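Local structure of hypothetical protein GrpB (Enterococcus faecalis, 2NRK) at residues E113-R125 against I160-W172. The protein is of unknown function but belongs to the GrpB (UPF0157) family, related to nucleotidyltransferases, and may have a related activity. Sequence-based numbering, arbitrary orientation.
Sequences EILRHLAFRNYLR and IKKIEKEALKKYW
Tyr123 lays one face of its ring over the backbone of Ala167, whose CA sits 4.0 Å from the ring centroid in a CH-pi contact. With CG anti to the backbone N (chi1 -173°), the ring fits as a knob among Ile163, Glu166, Ala167 and Lys170; Ile163 CG2 comes to its edge. At the far end Tyr123 OH donates to Glu166 OE1 (2.7 Å), meeting the carboxylate on its anti side and 34° out of its plane, while ring and carboxylate stand nearly perpendicular. The helical segments 113-125 and 160-171 cross almost at right angles (88°), their axes approaching to 7.9 Å. Alanines at the crossing are consistent with this approach: Ala167 CB lies 3.4 Å from Ala119 O, and one water bridges Ala119 O and Ala167 O. Helix 111-126 covers the mixed sheet, with Ile114 and Leu118 packed on strand 54-60, and helix 157-171 packs against another of its faces. Phe120 CE1 rests against Ile163 CG2 at 3.6 Å. Beside Glu164, Arg116 bends its chain before the guanidinium and holds two carboxylates at that group's edge: NE and NH2 grip Glu113 side-on, and NH1 forms a salt bridge to Glu164 OE2 (2.9 Å). Where segment 160-172 ends, Leu115 splits its methyls, CD2 against Tyr171 CZ (3.5 Å) and CD1 against Trp172 CH2 (3.6 Å); Tyr171 OH and Tyr171 OH of the second subunit share a hydrogen bond, and Trp172 NE1 hydrogen-bonds to Phe108 O of the second subunit.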
loop_
_atom_site.group_PDB
_atom_site.type_symbol
_atom_site.label_atom_id
_atom_site.label_comp_id
_atom_site.label_asym_id
_atom_site.label_seq_id
_atom_site.Cartn_x
_atom_site.Cartn_y
_atom_site.Cartn_z
ATOM N N GLU A 113 5.826 -4.600 3.077
ATOM C CA GLU A 113 6.087 -5.937 2.499
ATOM C C GLU A 113 4.987 -6.320 1.557
ATOM O O GLU A 113 5.236 -6.879 0.488
ATOM C CB GLU A 113 6.213 -6.956 3.614
ATOM C CG GLU A 113 7.609 -6.871 4.233
ATOM C CD GLU A 113 8.656 -7.343 3.204
ATOM O OE1 GLU A 113 8.641 -8.548 2.828
ATOM O OE2 GLU A 113 9.461 -6.520 2.769
ATOM N N ILE A 114 3.745 -6.018 1.955
ATOM C CA ILE A 114 2.631 -6.404 1.075
ATOM C C ILE A 114 2.742 -5.720 -0.280
ATOM O O ILE A 114 2.656 -6.361 -1.329
ATOM C CB ILE A 114 1.259 -6.119 1.745
ATOM C CG1 ILE A 114 1.117 -6.998 3.013
ATOM C CG2 ILE A 114 0.106 -6.359 0.735
ATOM C CD1 ILE A 114 -0.034 -6.553 3.969
ATOM N N LEU A 115 2.938 -4.400 -0.264
ATOM C CA LEU A 115 3.123 -3.671 -1.549
ATOM C C LEU A 115 4.392 -4.024 -2.287
ATOM O O LEU A 115 4.394 -4.006 -3.514
ATOM C CB LEU A 115 2.996 -2.145 -1.392
ATOM C CG LEU A 115 1.577 -1.676 -1.074
ATOM C CD1 LEU A 115 1.551 -0.154 -1.161
ATOM C CD2 LEU A 115 0.490 -2.233 -2.050
ATOM N N ARG A 116 5.463 -4.380 -1.572
ATOM C CA ARG A 116 6.707 -4.767 -2.261
ATOM C C ARG A 116 6.370 -5.894 -3.237
ATOM O O ARG A 116 6.734 -5.839 -4.413
ATOM C CB ARG A 116 7.759 -5.248 -1.281
ATOM C CG ARG A 116 9.030 -5.716 -2.049
ATOM C CD ARG A 116 10.196 -5.851 -1.057
ATOM N NE ARG A 116 10.005 -6.964 -0.133
ATOM C CZ ARG A 116 10.342 -8.224 -0.391
ATOM N NH1 ARG A 116 10.835 -8.567 -1.603
ATOM N NH2 ARG A 116 10.148 -9.154 0.551
ATOM N N HIS A 117 5.638 -6.901 -2.738
ATOM C CA HIS A 117 5.285 -8.047 -3.569
ATOM C C HIS A 117 4.258 -7.697 -4.630
ATOM O O HIS A 117 4.445 -8.055 -5.784
ATOM C CB HIS A 117 4.727 -9.184 -2.699
ATOM C CG HIS A 117 5.734 -9.759 -1.752
ATOM N ND1 HIS A 117 6.886 -10.382 -2.192
ATOM C CD2 HIS A 117 5.764 -9.818 -0.398
ATOM C CE1 HIS A 117 7.573 -10.820 -1.145
ATOM N NE2 HIS A 117 6.927 -10.470 -0.044
ATOM N N LEU A 118 3.168 -7.019 -4.251
ATOM C CA LEU A 118 2.101 -6.780 -5.226
ATOM C C LEU A 118 2.556 -5.799 -6.306
ATOM O O LEU A 118 2.245 -5.992 -7.476
ATOM C CB LEU A 118 0.815 -6.244 -4.556
ATOM C CG LEU A 118 0.149 -7.266 -3.632
ATOM C CD1 LEU A 118 -0.993 -6.547 -2.849
ATOM C CD2 LEU A 118 -0.390 -8.466 -4.436
ATOM N N ALA A 119 3.264 -4.740 -5.914
ATOM C CA ALA A 119 3.684 -3.762 -6.916
ATOM C C ALA A 119 4.627 -4.418 -7.919
ATOM O O ALA A 119 4.497 -4.188 -9.120
ATOM C CB ALA A 119 4.347 -2.547 -6.247
ATOM N N PHE A 120 5.578 -5.225 -7.418
ATOM C CA PHE A 120 6.576 -5.922 -8.252
ATOM C C PHE A 120 5.860 -6.787 -9.281
ATOM O O PHE A 120 6.131 -6.681 -10.480
ATOM C CB PHE A 120 7.470 -6.782 -7.353
ATOM C CG PHE A 120 8.546 -7.534 -8.096
ATOM C CD1 PHE A 120 9.703 -6.894 -8.531
ATOM C CD2 PHE A 120 8.413 -8.906 -8.282
ATOM C CE1 PHE A 120 10.742 -7.623 -9.215
ATOM C CE2 PHE A 120 9.425 -9.629 -8.966
ATOM C CZ PHE A 120 10.568 -8.988 -9.424
ATOM N N ARG A 121 4.900 -7.588 -8.816
ATOM C CA ARG A 121 4.109 -8.426 -9.716
ATOM C C ARG A 121 3.363 -7.597 -10.756
ATOM O O ARG A 121 3.454 -7.870 -11.979
ATOM C CB ARG A 121 3.088 -9.250 -8.914
ATOM C CG ARG A 121 2.184 -10.086 -9.840
ATOM C CD ARG A 121 0.990 -10.563 -9.021
ATOM N NE ARG A 121 0.053 -9.454 -8.784
ATOM C CZ ARG A 121 -1.041 -9.561 -8.026
ATOM N NH1 ARG A 121 -1.355 -10.732 -7.436
ATOM N NH2 ARG A 121 -1.827 -8.504 -7.852
ATOM N N ASN A 122 2.637 -6.583 -10.288
ATOM C CA ASN A 122 1.784 -5.802 -11.207
ATOM C C ASN A 122 2.638 -5.144 -12.282
ATOM O O ASN A 122 2.266 -5.107 -13.461
ATOM C CB ASN A 122 0.975 -4.787 -10.421
ATOM C CG ASN A 122 -0.064 -5.419 -9.530
ATOM O OD1 ASN A 122 -0.294 -6.640 -9.558
ATOM N ND2 ASN A 122 -0.732 -4.577 -8.715
ATOM N N TYR A 123 3.787 -4.625 -11.872
ATOM C CA TYR A 123 4.697 -3.935 -12.785
ATOM C C TYR A 123 5.244 -4.903 -13.850
ATOM O O TYR A 123 5.304 -4.567 -15.029
ATOM C CB TYR A 123 5.838 -3.339 -11.961
ATOM C CG TYR A 123 6.793 -2.458 -12.722
ATOM C CD1 TYR A 123 6.365 -1.241 -13.289
ATOM C CD2 TYR A 123 8.139 -2.822 -12.859
ATOM C CE1 TYR A 123 7.268 -0.407 -14.002
ATOM C CE2 TYR A 123 9.066 -1.972 -13.528
ATOM C CZ TYR A 123 8.605 -0.768 -14.103
ATOM O OH TYR A 123 9.479 0.073 -14.762
ATOM N N LEU A 124 5.657 -6.111 -13.444
ATOM C CA LEU A 124 6.153 -7.077 -14.446
ATOM C C LEU A 124 5.021 -7.479 -15.416
ATOM O O LEU A 124 5.275 -7.618 -16.615
ATOM C CB LEU A 124 6.716 -8.326 -13.789
ATOM C CG LEU A 124 8.029 -8.057 -13.067
ATOM C CD1 LEU A 124 8.516 -9.358 -12.400
ATOM C CD2 LEU A 124 9.113 -7.517 -14.028
ATOM N N ARG A 125 3.804 -7.654 -14.890
ATOM C CA ARG A 125 2.660 -7.996 -15.732
ATOM C C ARG A 125 2.404 -6.934 -16.783
ATOM O O ARG A 125 1.966 -7.275 -17.885
ATOM C CB ARG A 125 1.395 -8.145 -14.882
ATOM C CG ARG A 125 1.374 -9.440 -14.059
ATOM C CD ARG A 125 0.142 -9.473 -13.161
ATOM N NE ARG A 125 -0.047 -10.795 -12.549
ATOM C CZ ARG A 125 -1.094 -11.147 -11.797
ATOM N NH1 ARG A 125 -2.046 -10.249 -11.493
ATOM N NH2 ARG A 125 -1.193 -12.399 -11.321
ATOM N N ILE A 160 16.420 -7.137 -8.914
ATOM C CA ILE A 160 15.122 -7.160 -8.225
ATOM C C ILE A 160 14.868 -5.862 -7.436
ATOM O O ILE A 160 13.769 -5.303 -7.514
ATOM C CB ILE A 160 15.002 -8.405 -7.314
ATOM C CG1 ILE A 160 14.871 -9.648 -8.203
ATOM C CG2 ILE A 160 13.820 -8.231 -6.337
ATOM C CD1 ILE A 160 15.145 -10.990 -7.434
ATOM N N LYS A 161 15.853 -5.383 -6.677
ATOM C CA LYS A 161 15.682 -4.122 -5.930
ATOM C C LYS A 161 15.389 -2.945 -6.861
ATOM O O LYS A 161 14.530 -2.118 -6.571
ATOM C CB LYS A 161 16.898 -3.808 -5.044
ATOM C CG LYS A 161 17.115 -4.802 -3.901
ATOM C CD LYS A 161 16.347 -4.462 -2.636
ATOM C CE LYS A 161 16.933 -5.218 -1.429
ATOM N NZ LYS A 161 16.812 -6.685 -1.616
ATOM N N LYS A 162 16.078 -2.897 -8.000
ATOM C CA LYS A 162 15.840 -1.821 -8.968
ATOM C C LYS A 162 14.386 -1.872 -9.462
ATOM O O LYS A 162 13.672 -0.848 -9.515
ATOM C CB LYS A 162 16.784 -1.973 -10.173
ATOM C CG LYS A 162 16.510 -0.930 -11.250
ATOM C CD LYS A 162 17.424 -1.082 -12.466
ATOM C CE LYS A 162 17.462 0.264 -13.194
ATOM N NZ LYS A 162 18.058 0.243 -14.518
ATOM N N ILE A 163 13.964 -3.055 -9.858
ATOM C CA ILE A 163 12.612 -3.233 -10.383
ATOM C C ILE A 163 11.550 -2.984 -9.308
ATOM O O ILE A 163 10.481 -2.409 -9.585
ATOM C CB ILE A 163 12.451 -4.635 -11.049
ATOM C CG1 ILE A 163 13.432 -4.755 -12.226
ATOM C CG2 ILE A 163 10.961 -4.886 -11.475
ATOM C CD1 ILE A 163 13.395 -3.555 -13.213
ATOM N N GLU A 164 11.837 -3.433 -8.089
ATOM C CA GLU A 164 10.870 -3.199 -6.983
ATOM C C GLU A 164 10.648 -1.690 -6.792
ATOM O O GLU A 164 9.526 -1.235 -6.490
ATOM C CB GLU A 164 11.383 -3.801 -5.676
ATOM C CG GLU A 164 11.185 -5.327 -5.615
ATOM C CD GLU A 164 11.780 -5.980 -4.333
ATOM O OE1 GLU A 164 12.627 -5.351 -3.649
ATOM O OE2 GLU A 164 11.363 -7.144 -4.035
ATOM N N LYS A 165 11.714 -0.925 -6.936
ATOM C CA LYS A 165 11.624 0.521 -6.769
ATOM C C LYS A 165 10.811 1.144 -7.905
ATOM O O LYS A 165 9.903 1.948 -7.666
ATOM C CB LYS A 165 13.038 1.109 -6.675
ATOM C CG LYS A 165 13.080 2.593 -6.547
ATOM C CD LYS A 165 14.494 3.026 -6.064
ATOM C CE LYS A 165 14.662 4.525 -6.186
ATOM N NZ LYS A 165 16.056 4.981 -5.778
ATOM N N GLU A 166 11.120 0.778 -9.154
ATOM C CA GLU A 166 10.341 1.237 -10.296
ATOM C C GLU A 166 8.870 0.843 -10.124
ATOM O O GLU A 166 7.960 1.633 -10.434
ATOM C CB GLU A 166 10.858 0.623 -11.593
ATOM C CG GLU A 166 12.261 1.098 -11.969
ATOM C CD GLU A 166 12.756 0.547 -13.319
ATOM O OE1 GLU A 166 12.026 -0.190 -14.012
ATOM O OE2 GLU A 166 13.906 0.860 -13.690
ATOM N N ALA A 167 8.644 -0.380 -9.623
ATOM C CA ALA A 167 7.294 -0.921 -9.505
ATOM C C ALA A 167 6.460 -0.140 -8.486
ATOM O O ALA A 167 5.284 0.145 -8.730
ATOM C CB ALA A 167 7.365 -2.383 -9.075
ATOM N N LEU A 168 7.081 0.196 -7.351
ATOM C CA LEU A 168 6.346 0.880 -6.270
ATOM C C LEU A 168 6.006 2.315 -6.708
ATOM O O LEU A 168 4.919 2.809 -6.391
ATOM C CB LEU A 168 7.145 0.870 -4.969
ATOM C CG LEU A 168 6.371 1.305 -3.705
ATOM C CD1 LEU A 168 5.047 0.476 -3.550
ATOM C CD2 LEU A 168 7.288 1.199 -2.476
ATOM N N LYS A 169 6.916 2.966 -7.435
ATOM C CA LYS A 169 6.614 4.287 -8.011
ATOM C C LYS A 169 5.386 4.176 -8.922
ATOM O O LYS A 169 4.461 4.982 -8.833
ATOM C CB LYS A 169 7.812 4.847 -8.792
ATOM C CG LYS A 169 8.966 5.239 -7.878
ATOM C CD LYS A 169 10.199 5.658 -8.688
ATOM C CE LYS A 169 11.338 6.102 -7.773
ATOM N NZ LYS A 169 12.487 6.528 -8.629
ATOM N N LYS A 170 5.384 3.160 -9.785
ATOM C CA LYS A 170 4.306 2.989 -10.770
ATOM C C LYS A 170 2.965 2.674 -10.105
ATOM O O LYS A 170 1.886 3.060 -10.627
ATOM C CB LYS A 170 4.687 1.871 -11.778
ATOM C CG LYS A 170 3.678 1.709 -12.943
ATOM C CD LYS A 170 3.574 2.968 -13.864
ATOM C CE LYS A 170 4.906 3.406 -14.469
ATOM N NZ LYS A 170 4.865 4.694 -15.297
ATOM N N TYR A 171 3.034 1.974 -8.980
ATOM C CA TYR A 171 1.847 1.514 -8.236
ATOM C C TYR A 171 0.872 2.685 -7.976
ATOM O O TYR A 171 -0.336 2.501 -7.994
ATOM C CB TYR A 171 2.258 0.870 -6.899
ATOM C CG TYR A 171 1.086 0.266 -6.159
ATOM C CD1 TYR A 171 0.590 -1.015 -6.500
ATOM C CD2 TYR A 171 0.434 0.980 -5.141
ATOM C CE1 TYR A 171 -0.523 -1.546 -5.801
ATOM C CE2 TYR A 171 -0.665 0.444 -4.444
ATOM C CZ TYR A 171 -1.151 -0.806 -4.778
ATOM O OH TYR A 171 -2.257 -1.270 -4.077
ATOM N N TRP A 172 1.416 3.890 -7.710
ATOM C CA TRP A 172 0.591 5.054 -7.306
ATOM C C TRP A 172 0.039 5.845 -8.484
ATOM O O TRP A 172 -0.840 6.682 -8.310
ATOM C CB TRP A 172 1.425 6.019 -6.432
ATOM C CG TRP A 172 1.992 5.359 -5.265
ATOM C CD1 TRP A 172 3.319 5.225 -4.962
ATOM C CD2 TRP A 172 1.269 4.679 -4.222
ATOM N NE1 TRP A 172 3.466 4.544 -3.797
ATOM C CE2 TRP A 172 2.228 4.174 -3.316
ATOM C CE3 TRP A 172 -0.100 4.445 -3.967
ATOM C CZ2 TRP A 172 1.881 3.436 -2.173
ATOM C CZ3 TRP A 172 -0.453 3.706 -2.812
ATOM C CH2 TRP A 172 0.525 3.219 -1.927
HETATM O O HOH W 1 8.009 -3.043 -4.989
HETATM O O HOH W 2 3.431 -1.581 -9.767
#